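Local structure of Glyco_hydro_cc domain-containing protein (Pseudomonas viridiflava, 6UAV) at residues A99-W102 with P103-E106; Q205-A208 with E209-M213; T127-D131 with P132-L136; D198-E201 with K202-Q206; L105-I108 with S109-G113. The protein probably hydrolyses internal linkages of beta-1,3-glucans, as a subgroup II endo-beta-1,3-glucanase of glycoside hydrolase family 128 built on a TIM-barrel core. All blocks are in the same frame, centred on the assembly; numbering follows the deposited sequence.

Contact 1: residues A99-W102 with P103-E106; sequences AQLW and PRLE
Trp102 and Leu105, three residues apart on helix 95-112, make the main apolar touch of this continuous stretch. Methyl CD1 of Leu105 lies over one face of the indole, 4.0 Å from the centroid of the Trp102 six-membered ring and 27° off its normal, which qualifies as a CH-pi contact. The methyl is offset toward the rim, with Trp102 CE3 its nearest atom at 3.6 Å. Leu105 reaches it because CG stands opposite its own carbonyl carbon (chi1 -54°), turning the chain back to the preceding turn. The same CD1 also meets Leu101 CD2 at 4.1 Å, so one branch serves two partners. The other methyl of Leu101, CD1, sits over one face of the Arg104 guanidinium, toward its rim, 4.0 Å from Arg104 NH1, while NH2 of that group is paired with Asp63. At the indole edge, in plane, Glu106 OE2 comes within 3.3 Å of Trp102 CD1, but its hydrogen bond goes to Gln153 N, and OE1 is taken by Tyr143. In the backbone, Glu106 N donates to Trp102 O over 2.9 Å. Pro103 has no N-H to give, and the helix kinks there, Arg104 N keeping a weak bond to Leu101 O. Trp102 NE1 reaches Gln153 O; its indole packs on strands 78-81 and 115-121 and meets Phe139 of helix 132-146 edge-to-face.

Contact 2: residues Q205-A208 with E209-M213; sequences QQMA and EMVTM
Gln205 and Glu209 are joined twice across one turn of helix 200-216. The backbone bond runs from Glu209 N to Gln205 O at 3.1 Å, and the side chains add a weak one, Gln205 NE2 to Glu209 OE2 at 2.9 Å. The amide stands steeply to the carboxylate, their planes 75° apart. Next along, Gln206 brings its own amide round by a bend at chi2 (-63°) and donates through NE2 to both Gln205 and Glu209. Its sounder bond is to Gln205 OE1 at 2.9 Å, lying in the carbonyl plane on a lone pair; a weak second one reaches Glu209 OE1 at 3.3 Å. Each carboxylate oxygen of Glu209 therefore faces a different glutamine, an arrangement that should limit rotation of the acid, while Gln206 OE1 accepts from Asn187. The main chain of Gln206 binds Met210 N through its O atom. Met207 turns to the other side of the helix, where its CG lies alongside Val211 CG2 at 4.0 Å, the two side chains pointing the same way. Its carbonyl also receives Val211 N, a bond of 2.8 Å. Ala208 O closes the walk by accepting Thr212 N at 2.9 Å. The pattern is that of an amphipathic barrel helix: Gln205 and Glu209 on the solvent side, near a sulfate probably from the crystallisation liquor, Gln206 tucked in beside them, and Met207 and Val211 resting on strand 220-225 and helix 248-255, as expected for the outer layer of a TIM barrel.

Contact 3: residues T127-D131 with P132-L136; sequences TGYGD and PVAWL
The chain passes from an irregular loop, 127-131, straight into the first turn of helix 132-146, and Asp131 O takes the first bonds of that turn. Trp135 N donates to it along a nearly straight line in the carbonyl plane, 3.2 Å away; Ala134 N adds a weak, bent bond at 2.9 Å. Asp131 is the N-cap: its OD1 accepts from Val133 N at 2.9 Å. CG lies opposite the backbone N (chi1 -178°), which lays the carboxylate alongside the Val133 side chain, and the N-H meets OD1 from above the carboxylate plane, 53° out of it. A negative group at this end of a helix would probably be favoured by the helix dipole. Pro132, at the first helical position, has no N-H that would need a partner there. The aromatic half of the contact belongs to Tyr129 and Trp135. An edge of the indole points to the face of the phenol ring in a T-shaped pair, the planes 80° apart and the centroid of the Trp135 five-membered ring 5.4 Å from that of Tyr129. Trp135 CD1 forms the nearest corner, 3.8 Å from Tyr129 CB, which lies at the indole edge. The Tyr129 ring also meets the helix backbone obliquely, its CE1 3.6 Å from Ala134 O, and its CD1 touches Ala134 CB at 4.0 Å. Trp135 NE1 donates to Met93 O, and its ring packs on Pro119 and Met121 of strand 115-121 and on Pro95 and Ala98 of helix 95-112.

Contact 4: residues D198-E201 with K202-Q206; sequences DSLE and KQKQQ
Lys202 N is drawn to two oxygens of one residue: it donates to Ser199 OG at 3.2 Å and, weakly, to Ser199 O. This is an N-cap, opening helix 200-216, one of the outer helices of the TIM barrel. OG reaches forward to Lys202 N because it sits between the backbone N and the carbonyl carbon (chi1 70°). Ser199 O is shared in turn, taking Gln203 N at 3.1 Å. Regular bonds then follow, Lys204 N to Leu200 O at 2.8 Å and Gln205 N to Glu201 O at 2.7 Å. The Lys204 chain crosses that of Leu200 at a slant, its CG 3.9 Å from Leu200 CD1, and the bend at chi3 brings its ammonium toward Glu201, though Lys204 NZ to Glu201 OE2 is a long salt bridge of 3.7 Å. The stronger partner of NZ is Glu248, and Tyr252, also of helix 248-255, offers a cation-pi contact. Gln203 instead faces inward, its NE2 donating to the carbonyls of Asn187 and His235. On the solvent side Lys202 runs out extended past Ser199 OG, and its NZ bridges to Asp198 OD1 at 3.0 Å, meeting that oxygen on the syn side, 18° out of the carboxylate plane.

Contact 5: residues L105-I108 with S109-G113; sequences LEQI and SAQTG
Gln107 has CG opposite its backbone N (chi1 178°) and Gln111 has CG opposite its carbonyl carbon (chi1 -75°); both chains then run extended, and these settings bring the two amides together one turn apart. The amide planes are only 5° from parallel and stack, with Gln107 CD 3.7 Å from Gln111 NE2. The overlap is offset, with Gln107 CG against the Gln111 amide, 3.5 Å from its CD. Both OE1 atoms turn to Lys67 of helix 63-72, weakly in the case of Gln111, so a single ammonium probably helps to align the pair. Ile108 O accepts three donors near the end of the helix. Thr112 OG1 gives it a hydrogen bond of 2.8 Å from above the carbonyl plane, while the backbone adds two weak ones, Thr112 N at 3.0 Å and Gln111 N at 3.3 Å. Ser109 N and Ala110 N still make regular bonds, to Leu105 O and Glu106 O. Ser109 OG is held by Val114 O and Gln153. Gly113, with positive phi, leaves the helical conformation, and its N binds Ser109 O at 2.7 Å. This is a glycine-terminated helix C-terminus, turning into strand 115-121 within a beta-alpha-beta unit of the TIM barrel.

Overall arrangement
All five contacts are local, within or at the ends of three outer helices of one eight-stranded barrel. Contacts 1 and 5 follow each other on helix 95-112 and share Leu105 and Glu106; contacts 2 and 4 do likewise on helix 200-216, sharing Gln205 and Gln206. These two pairs lie on opposite sides of the chain's centre, the centres of contacts 1 and 2 being about 35 Å apart. Contact 3 begins helix 132-146, its nearest atoms about 6 Å from contact 1. Mid-helix, contact 1 is mainly apolar and contact 2 joins an apolar side to a polar cluster that includes the buried Gln206. Contacts 3 and 4 are N-caps, by aspartate and serine, contact 4 being the surface one; contact 5 is a helix end.

Contact 1: residues A99-W102 with P103-E106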
loop_
_atom_site.group_PDB
_atom_site.type_symbol
_atom_site.label_atom_id
_atom_site.label_comp_id
_atom_site.label_asym_id
_atom_site.label_seq_id
_atom_site.Cartn_x
_atom_site.Cartn_y
_atom_site.Cartn_z
ATOM N N ALA A 99 8.838 -17.081 -3.223
ATOM C CA ALA A 99 8.489 -18.363 -2.596
ATOM C C ALA A 99 9.529 -18.702 -1.512
ATOM O O ALA A 99 9.123 -19.180 -0.468
ATOM C CB ALA A 99 8.355 -19.481 -3.635
ATOM N N GLN A 100 10.823 -18.508 -1.792
ATOM C CA GLN A 100 11.891 -18.827 -0.806
ATOM C C GLN A 100 11.719 -17.972 0.471
ATOM O O GLN A 100 11.927 -18.492 1.611
ATOM C CB GLN A 100 13.276 -18.633 -1.441
ATOM C CG GLN A 100 14.464 -18.935 -0.522
ATOM C CD GLN A 100 15.734 -19.158 -1.324
ATOM O OE1 GLN A 100 15.814 -18.891 -2.508
ATOM N NE2 GLN A 100 16.785 -19.630 -0.708
ATOM N N LEU A 101 11.392 -16.698 0.351
ATOM C CA LEU A 101 11.174 -15.793 1.515
ATOM C C LEU A 101 9.930 -16.225 2.290
ATOM O O LEU A 101 9.850 -15.990 3.487
ATOM C CB LEU A 101 11.074 -14.346 1.023
ATOM C CG LEU A 101 10.800 -13.286 2.087
ATOM C CD1 LEU A 101 11.923 -13.231 3.097
ATOM C CD2 LEU A 101 10.574 -11.929 1.469
ATOM N N TRP A 102 8.920 -16.715 1.603
ATOM C CA TRP A 102 7.544 -16.694 2.158
ATOM C C TRP A 102 7.455 -17.393 3.497
ATOM O O TRP A 102 6.759 -16.897 4.398
ATOM C CB TRP A 102 6.526 -17.240 1.129
ATOM C CG TRP A 102 5.173 -16.623 1.329
ATOM C CD1 TRP A 102 4.052 -17.144 1.937
ATOM C CD2 TRP A 102 4.844 -15.276 0.992
ATOM N NE1 TRP A 102 3.061 -16.205 1.944
ATOM C CE2 TRP A 102 3.510 -15.053 1.400
ATOM C CE3 TRP A 102 5.540 -14.224 0.396
ATOM C CZ2 TRP A 102 2.848 -13.840 1.196
ATOM C CZ3 TRP A 102 4.858 -13.040 0.152
ATOM C CH2 TRP A 102 3.541 -12.864 0.541
ATOM N N PRO A 103 8.082 -18.575 3.706
ATOM C CA PRO A 103 7.954 -19.271 5.005
ATOM C C PRO A 103 8.411 -18.393 6.191
ATOM O O PRO A 103 7.858 -18.539 7.289
ATOM C CB PRO A 103 8.799 -20.542 4.837
ATOM C CG PRO A 103 8.737 -20.799 3.296
ATOM C CD PRO A 103 8.838 -19.395 2.729
ATOM N N ARG A 104 9.436 -17.578 5.999
ATOM C CA ARG A 104 9.896 -16.573 7.020
ATOM C C ARG A 104 8.756 -15.604 7.383
ATOM O O ARG A 104 8.584 -15.291 8.580
ATOM C CB ARG A 104 11.151 -15.857 6.503
ATOM C CG ARG A 104 12.389 -16.744 6.556
ATOM C CD ARG A 104 13.547 -16.095 5.825
ATOM N NE ARG A 104 14.009 -14.822 6.346
ATOM C CZ ARG A 104 14.867 -14.050 5.695
ATOM N NH1 ARG A 104 15.370 -14.508 4.552
ATOM N NH2 ARG A 104 15.287 -12.896 6.209
ATOM N N LEU A 105 7.983 -15.145 6.394
ATOM C CA LEU A 105 6.808 -14.266 6.604
ATOM C C LEU A 105 5.708 -15.044 7.290
ATOM O O LEU A 105 5.055 -14.490 8.194
ATOM C CB LEU A 105 6.367 -13.660 5.272
ATOM C CG LEU A 105 7.484 -12.941 4.516
ATOM C CD1 LEU A 105 6.924 -12.425 3.249
ATOM C CD2 LEU A 105 8.105 -11.788 5.327
ATOM N N GLU A 106 5.443 -16.280 6.853
ATOM C CA GLU A 106 4.428 -17.114 7.517
ATOM C C GLU A 106 4.828 -17.334 8.972
ATOM O O GLU A 106 3.919 -17.465 9.862
ATOM C CB GLU A 106 4.296 -18.438 6.742
ATOM C CG GLU A 106 3.680 -18.257 5.397
ATOM C CD GLU A 106 3.648 -19.494 4.530
ATOM O OE1 GLU A 106 4.549 -20.317 4.693
ATOM O OE2 GLU A 106 2.711 -19.606 3.668
#

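Contact 2: residues Q205-A208 with E209-M213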
loop_
_atom_site.group_PDB
_atom_site.type_symbol
_atom_site.label_atom_id
_atom_site.label_comp_id
_atom_site.label_asym_id
_atom_site.label_seq_id
_atom_site.Cartn_x
_atom_site.Cartn_y
_atom_site.Cartn_z
ATOM N N GLN A 205 -10.827 15.123 -9.743
ATOM C CA GLN A 205 -11.892 14.322 -10.402
ATOM C C GLN A 205 -11.537 12.839 -10.259
ATOM O O GLN A 205 -12.406 12.013 -9.906
ATOM C CB GLN A 205 -12.079 14.815 -11.827
ATOM C CG GLN A 205 -13.318 14.240 -12.506
ATOM C CD GLN A 205 -13.176 12.812 -12.971
ATOM O OE1 GLN A 205 -12.081 12.337 -13.288
ATOM N NE2 GLN A 205 -14.292 12.099 -13.004
ATOM N N GLN A 206 -10.304 12.486 -10.566
ATOM C CA GLN A 206 -9.909 11.066 -10.586
ATOM C C GLN A 206 -9.782 10.549 -9.139
ATOM O O GLN A 206 -10.224 9.405 -8.885
ATOM C CB GLN A 206 -8.621 10.885 -11.370
ATOM C CG GLN A 206 -8.890 10.732 -12.852
ATOM C CD GLN A 206 -9.711 9.485 -13.125
ATOM O OE1 GLN A 206 -9.199 8.367 -12.944
ATOM N NE2 GLN A 206 -10.981 9.672 -13.529
ATOM N N MET A 207 -9.322 11.374 -8.198
ATOM C CA MET A 207 -9.313 10.985 -6.763
ATOM C C MET A 207 -10.735 10.681 -6.323
ATOM O O MET A 207 -10.959 9.639 -5.678
ATOM C CB MET A 207 -8.716 12.094 -5.878
ATOM C CG MET A 207 -8.910 11.814 -4.408
ATOM S SD MET A 207 -8.263 13.156 -3.418
ATOM C CE MET A 207 -6.527 12.703 -3.457
ATOM N N ALA A 208 -11.692 11.521 -6.650
ATOM C CA ALA A 208 -13.078 11.257 -6.192
ATOM C C ALA A 208 -13.573 9.922 -6.792
ATOM O O ALA A 208 -14.196 9.120 -6.090
ATOM C CB ALA A 208 -13.972 12.439 -6.542
ATOM N N GLU A 209 -13.379 9.730 -8.093
ATOM C CA GLU A 209 -13.849 8.499 -8.782
ATOM C C GLU A 209 -13.199 7.272 -8.122
ATOM O O GLU A 209 -13.909 6.351 -7.743
ATOM C CB GLU A 209 -13.499 8.531 -10.272
ATOM C CG GLU A 209 -14.621 9.136 -11.051
ATOM C CD GLU A 209 -14.672 8.876 -12.545
ATOM O OE1 GLU A 209 -13.838 8.080 -13.065
ATOM O OE2 GLU A 209 -15.535 9.522 -13.168
ATOM N N MET A 210 -11.882 7.291 -7.982
ATOM C CA MET A 210 -11.139 6.120 -7.461
ATOM C C MET A 210 -11.518 5.898 -6.000
ATOM O O MET A 210 -11.742 4.747 -5.648
ATOM C CB MET A 210 -9.646 6.321 -7.620
ATOM C CG MET A 210 -9.271 6.508 -9.048
ATOM S SD MET A 210 -7.460 6.905 -9.336
ATOM C CE MET A 210 -7.017 5.197 -9.411
ATOM N N VAL A 211 -11.565 6.942 -5.189
ATOM C CA VAL A 211 -11.888 6.765 -3.747
ATOM C C VAL A 211 -13.310 6.224 -3.626
ATOM O O VAL A 211 -13.558 5.282 -2.785
ATOM C CB VAL A 211 -11.698 8.085 -2.949
ATOM C CG1 VAL A 211 -12.352 8.003 -1.559
ATOM C CG2 VAL A 211 -10.236 8.386 -2.828
ATOM N N THR A 212 -14.254 6.755 -4.400
ATOM C CA THR A 212 -15.662 6.278 -4.297
ATOM C C THR A 212 -15.688 4.793 -4.633
ATOM O O THR A 212 -16.437 4.026 -3.980
ATOM C CB THR A 212 -16.609 7.051 -5.205
ATOM O OG1 THR A 212 -16.570 8.406 -4.766
ATOM C CG2 THR A 212 -18.024 6.530 -5.159
ATOM N N MET A 213 -14.991 4.428 -5.692
ATOM C CA MET A 213 -14.994 3.029 -6.155
ATOM C C MET A 213 -14.370 2.144 -5.056
ATOM O O MET A 213 -14.989 1.093 -4.725
ATOM C CB MET A 213 -14.244 2.950 -7.484
ATOM C CG MET A 213 -14.147 1.559 -8.064
ATOM S SD MET A 213 -12.722 0.658 -7.443
ATOM C CE MET A 213 -11.385 1.615 -8.141
HETATM O O HOH W 1 -13.071 7.696 -15.315
#

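Contact 3: residues T127-D131 with P132-L136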
loop_
_atom_site.group_PDB
_atom_site.type_symbol
_atom_site.label_atom_id
_atom_site.label_comp_id
_atom_site.label_asym_id
_atom_site.label_seq_id
_atom_site.Cartn_x
_atom_site.Cartn_y
_atom_site.Cartn_z
ATOM N N THR A 127 11.529 -9.367 -16.755
ATOM C CA THR A 127 11.389 -10.225 -17.944
ATOM C C THR A 127 10.346 -11.320 -17.733
ATOM O O THR A 127 10.490 -12.123 -16.789
ATOM C CB THR A 127 12.714 -10.907 -18.316
ATOM O OG1 THR A 127 13.674 -9.866 -18.412
ATOM C CG2 THR A 127 12.577 -11.647 -19.621
ATOM N N GLY A 128 9.373 -11.401 -18.650
ATOM C CA GLY A 128 8.300 -12.417 -18.602
ATOM C C GLY A 128 7.213 -12.110 -17.594
ATOM O O GLY A 128 6.122 -12.785 -17.687
ATOM N N TYR A 129 7.404 -11.122 -16.690
ATOM C CA TYR A 129 6.454 -10.978 -15.556
ATOM C C TYR A 129 5.919 -9.537 -15.481
ATOM O O TYR A 129 5.492 -9.095 -14.388
ATOM C CB TYR A 129 7.069 -11.498 -14.252
ATOM C CG TYR A 129 7.326 -12.980 -14.197
ATOM C CD1 TYR A 129 6.288 -13.900 -14.280
ATOM C CD2 TYR A 129 8.635 -13.464 -14.067
ATOM C CE1 TYR A 129 6.545 -15.268 -14.255
ATOM C CE2 TYR A 129 8.907 -14.826 -14.069
ATOM C CZ TYR A 129 7.846 -15.724 -14.127
ATOM O OH TYR A 129 8.065 -17.081 -14.076
ATOM N N GLY A 130 5.739 -8.896 -16.636
ATOM C CA GLY A 130 5.008 -7.603 -16.676
ATOM C C GLY A 130 3.607 -7.775 -16.096
ATOM O O GLY A 130 3.094 -6.879 -15.367
ATOM N N ASP A 131 2.958 -8.871 -16.440
ATOM C CA ASP A 131 1.560 -9.125 -16.055
ATOM C C ASP A 131 1.585 -9.650 -14.636
ATOM O O ASP A 131 2.176 -10.717 -14.405
ATOM C CB ASP A 131 0.910 -10.164 -16.957
ATOM C CG ASP A 131 -0.550 -10.445 -16.647
ATOM O OD1 ASP A 131 -1.062 -10.020 -15.622
ATOM O OD2 ASP A 131 -1.186 -11.075 -17.540
ATOM N N PRO A 132 0.954 -8.974 -13.663
ATOM C CA PRO A 132 0.995 -9.457 -12.282
ATOM C C PRO A 132 0.352 -10.828 -12.116
ATOM O O PRO A 132 0.677 -11.552 -11.152
ATOM C CB PRO A 132 0.217 -8.404 -11.505
ATOM C CG PRO A 132 -0.595 -7.674 -12.541
ATOM C CD PRO A 132 0.261 -7.675 -13.786
ATOM N N VAL A 133 -0.514 -11.198 -13.041
ATOM C CA VAL A 133 -1.160 -12.526 -13.043
ATOM C C VAL A 133 -0.096 -13.562 -13.338
ATOM O O VAL A 133 -0.086 -14.631 -12.723
ATOM C CB VAL A 133 -2.380 -12.609 -13.993
ATOM C CG1 VAL A 133 -2.865 -14.042 -14.152
ATOM C CG2 VAL A 133 -3.520 -11.789 -13.441
ATOM N N ALA A 134 0.780 -13.298 -14.293
ATOM C CA ALA A 134 1.834 -14.278 -14.614
ATOM C C ALA A 134 2.740 -14.394 -13.399
ATOM O O ALA A 134 3.122 -15.524 -13.043
ATOM C CB ALA A 134 2.633 -13.846 -15.813
ATOM N N TRP A 135 3.105 -13.291 -12.779
ATOM C CA TRP A 135 4.013 -13.350 -11.605
ATOM C C TRP A 135 3.327 -14.123 -10.475
ATOM O O TRP A 135 3.954 -15.047 -9.906
ATOM C CB TRP A 135 4.525 -11.934 -11.248
ATOM C CG TRP A 135 5.612 -11.942 -10.204
ATOM C CD1 TRP A 135 6.944 -11.866 -10.440
ATOM C CD2 TRP A 135 5.456 -12.225 -8.814
ATOM N NE1 TRP A 135 7.637 -11.990 -9.260
ATOM C CE2 TRP A 135 6.742 -12.227 -8.230
ATOM C CE3 TRP A 135 4.338 -12.422 -7.976
ATOM C CZ2 TRP A 135 6.965 -12.497 -6.887
ATOM C CZ3 TRP A 135 4.546 -12.645 -6.631
ATOM C CH2 TRP A 135 5.844 -12.681 -6.099
ATOM N N LEU A 136 2.097 -13.795 -10.144
ATOM C CA LEU A 136 1.403 -14.455 -9.019
ATOM C C LEU A 136 1.153 -15.922 -9.315
ATOM O O LEU A 136 1.318 -16.725 -8.381
ATOM C CB LEU A 136 0.091 -13.751 -8.693
ATOM C CG LEU A 136 0.182 -12.399 -7.961
ATOM C CD1 LEU A 136 -1.159 -11.699 -8.022
ATOM C CD2 LEU A 136 0.640 -12.584 -6.532
#

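Contact 4: residues D198-E201 with K202-Q206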
loop_
_atom_site.group_PDB
_atom_site.type_symbol
_atom_site.label_atom_id
_atom_site.label_comp_id
_atom_site.label_asym_id
_atom_site.label_seq_id
_atom_site.Cartn_x
_atom_site.Cartn_y
_atom_site.Cartn_z
ATOM N N ASP A 198 -3.224 16.657 -16.136
ATOM C CA ASP A 198 -2.265 17.780 -16.319
ATOM C C ASP A 198 -2.845 19.006 -15.592
ATOM O O ASP A 198 -2.373 20.107 -15.832
ATOM C CB ASP A 198 -1.985 18.027 -17.798
ATOM C CG ASP A 198 -3.313 18.208 -18.553
ATOM O OD1 ASP A 198 -4.351 17.972 -17.966
ATOM O OD2 ASP A 198 -3.180 18.870 -19.672
ATOM N N SER A 199 -3.794 18.791 -14.683
ATOM C CA SER A 199 -4.361 19.867 -13.843
ATOM C C SER A 199 -4.741 19.310 -12.468
ATOM O O SER A 199 -5.031 18.073 -12.296
ATOM C CB SER A 199 -5.540 20.574 -14.511
ATOM O OG SER A 199 -6.677 19.718 -14.571
ATOM N N LEU A 200 -4.837 20.208 -11.504
ATOM C CA LEU A 200 -5.397 19.846 -10.184
ATOM C C LEU A 200 -6.867 19.384 -10.302
ATOM O O LEU A 200 -7.236 18.381 -9.609
ATOM C CB LEU A 200 -5.226 21.005 -9.192
ATOM C CG LEU A 200 -5.972 20.817 -7.859
ATOM C CD1 LEU A 200 -5.417 19.607 -7.090
ATOM C CD2 LEU A 200 -5.962 22.075 -6.986
ATOM N N GLU A 201 -7.735 20.077 -11.041
ATOM C CA GLU A 201 -9.136 19.613 -11.125
ATOM C C GLU A 201 -9.096 18.099 -11.577
ATOM O O GLU A 201 -9.869 17.314 -11.053
ATOM C CB GLU A 201 -10.015 20.505 -12.013
ATOM C CG GLU A 201 -11.452 20.748 -11.410
ATOM C CD GLU A 201 -11.578 21.188 -9.933
ATOM O OE1 GLU A 201 -10.932 22.196 -9.530
ATOM O OE2 GLU A 201 -12.321 20.523 -9.146
ATOM N N LYS A 202 -8.219 17.751 -12.512
ATOM C CA LYS A 202 -8.316 16.438 -13.200
ATOM C C LYS A 202 -7.872 15.423 -12.158
ATOM O O LYS A 202 -8.513 14.406 -12.070
ATOM C CB LYS A 202 -7.465 16.409 -14.466
ATOM C CG LYS A 202 -8.121 17.105 -15.650
ATOM C CD LYS A 202 -7.339 16.977 -16.952
ATOM C CE LYS A 202 -7.822 17.981 -17.985
ATOM N NZ LYS A 202 -7.096 17.950 -19.281
ATOM N N GLN A 203 -6.892 15.770 -11.323
ATOM C CA GLN A 203 -6.469 14.819 -10.255
ATOM C C GLN A 203 -7.595 14.734 -9.226
ATOM O O GLN A 203 -7.855 13.634 -8.711
ATOM C CB GLN A 203 -5.151 15.221 -9.581
ATOM C CG GLN A 203 -4.530 14.138 -8.733
ATOM C CD GLN A 203 -4.155 12.920 -9.540
ATOM O OE1 GLN A 203 -4.855 11.934 -9.492
ATOM N NE2 GLN A 203 -3.023 12.977 -10.226
ATOM N N LYS A 204 -8.260 15.868 -8.915
ATOM C CA LYS A 204 -9.386 15.843 -7.918
ATOM C C LYS A 204 -10.509 14.958 -8.457
ATOM O O LYS A 204 -11.108 14.118 -7.708
ATOM C CB LYS A 204 -9.904 17.255 -7.598
ATOM C CG LYS A 204 -9.019 18.107 -6.694
ATOM C CD LYS A 204 -9.496 19.544 -6.528
ATOM C CE LYS A 204 -10.756 19.596 -5.694
ATOM N NZ LYS A 204 -11.233 20.987 -5.594
ATOM N N GLN A 205 -10.827 15.123 -9.743
ATOM C CA GLN A 205 -11.892 14.322 -10.402
ATOM C C GLN A 205 -11.537 12.839 -10.259
ATOM O O GLN A 205 -12.406 12.013 -9.906
ATOM C CB GLN A 205 -12.079 14.815 -11.827
ATOM C CG GLN A 205 -13.318 14.240 -12.506
ATOM C CD GLN A 205 -13.176 12.812 -12.971
ATOM O OE1 GLN A 205 -12.081 12.337 -13.288
ATOM N NE2 GLN A 205 -14.292 12.099 -13.004
ATOM N N GLN A 206 -10.304 12.486 -10.566
ATOM C CA GLN A 206 -9.909 11.066 -10.586
ATOM C C GLN A 206 -9.782 10.549 -9.139
ATOM O O GLN A 206 -10.224 9.405 -8.885
ATOM C CB GLN A 206 -8.621 10.885 -11.370
ATOM C CG GLN A 206 -8.890 10.732 -12.852
ATOM C CD GLN A 206 -9.711 9.485 -13.125
ATOM O OE1 GLN A 206 -9.199 8.367 -12.944
ATOM N NE2 GLN A 206 -10.981 9.672 -13.529
#

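Contact 5: residues L105-I108 with S109-G113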
loop_
_atom_site.group_PDB
_atom_site.type_symbol
_atom_site.label_atom_id
_atom_site.label_comp_id
_atom_site.label_asym_id
_atom_site.label_seq_id
_atom_site.Cartn_x
_atom_site.Cartn_y
_atom_site.Cartn_z
ATOM N N LEU A 105 7.983 -15.145 6.394
ATOM C CA LEU A 105 6.808 -14.266 6.604
ATOM C C LEU A 105 5.708 -15.044 7.290
ATOM O O LEU A 105 5.055 -14.490 8.194
ATOM C CB LEU A 105 6.367 -13.660 5.272
ATOM C CG LEU A 105 7.484 -12.941 4.516
ATOM C CD1 LEU A 105 6.924 -12.425 3.249
ATOM C CD2 LEU A 105 8.105 -11.788 5.327
ATOM N N GLU A 106 5.443 -16.280 6.853
ATOM C CA GLU A 106 4.428 -17.114 7.517
ATOM C C GLU A 106 4.828 -17.334 8.972
ATOM O O GLU A 106 3.919 -17.465 9.862
ATOM C CB GLU A 106 4.296 -18.438 6.742
ATOM C CG GLU A 106 3.680 -18.257 5.397
ATOM C CD GLU A 106 3.648 -19.494 4.530
ATOM O OE1 GLU A 106 4.549 -20.317 4.693
ATOM O OE2 GLU A 106 2.711 -19.606 3.668
ATOM N N GLN A 107 6.104 -17.559 9.230
ATOM C CA GLN A 107 6.583 -17.759 10.606
ATOM C C GLN A 107 6.285 -16.472 11.402
ATOM O O GLN A 107 5.770 -16.535 12.554
ATOM C CB GLN A 107 8.067 -18.118 10.638
ATOM C CG GLN A 107 8.513 -18.272 12.095
ATOM C CD GLN A 107 9.951 -18.721 12.248
ATOM O OE1 GLN A 107 10.892 -18.016 11.847
ATOM N NE2 GLN A 107 10.113 -19.878 12.871
ATOM N N ILE A 108 6.597 -15.316 10.843
ATOM C CA ILE A 108 6.357 -14.009 11.548
ATOM C C ILE A 108 4.843 -13.879 11.810
ATOM O O ILE A 108 4.450 -13.549 12.935
ATOM C CB ILE A 108 6.929 -12.840 10.741
ATOM C CG1 ILE A 108 8.452 -12.824 10.772
ATOM C CG2 ILE A 108 6.280 -11.526 11.191
ATOM C CD1 ILE A 108 9.086 -12.104 9.579
ATOM N N SER A 109 4.010 -14.273 10.854
ATOM C CA SER A 109 2.539 -14.284 11.049
ATOM C C SER A 109 2.145 -15.200 12.193
ATOM O O SER A 109 1.334 -14.758 13.038
ATOM C CB SER A 109 1.817 -14.630 9.745
ATOM O OG SER A 109 0.425 -14.751 9.977
ATOM N N ALA A 110 2.657 -16.437 12.260
ATOM C CA ALA A 110 2.296 -17.384 13.340
ATOM C C ALA A 110 2.768 -16.872 14.705
ATOM O O ALA A 110 2.007 -16.987 15.662
ATOM C CB ALA A 110 2.903 -18.727 13.054
ATOM N N GLN A 111 3.959 -16.255 14.743
ATOM C CA GLN A 111 4.616 -15.874 16.009
ATOM C C GLN A 111 4.035 -14.559 16.557
ATOM O O GLN A 111 4.169 -14.309 17.728
ATOM C CB GLN A 111 6.108 -15.761 15.738
ATOM C CG GLN A 111 6.767 -17.111 15.597
ATOM C CD GLN A 111 8.235 -16.937 15.320
ATOM O OE1 GLN A 111 8.631 -15.942 14.723
ATOM N NE2 GLN A 111 9.018 -17.922 15.696
ATOM N N THR A 112 3.386 -13.762 15.728
ATOM C CA THR A 112 2.924 -12.407 16.133
ATOM C C THR A 112 1.420 -12.204 15.912
ATOM O O THR A 112 0.849 -11.271 16.545
ATOM C CB THR A 112 3.688 -11.336 15.354
ATOM O OG1 THR A 112 3.207 -11.305 14.010
ATOM C CG2 THR A 112 5.186 -11.496 15.414
ATOM N N GLY A 113 0.800 -13.007 15.062
ATOM C CA GLY A 113 -0.642 -12.897 14.770
ATOM C C GLY A 113 -0.952 -11.962 13.612
ATOM O O GLY A 113 -2.135 -11.906 13.195
#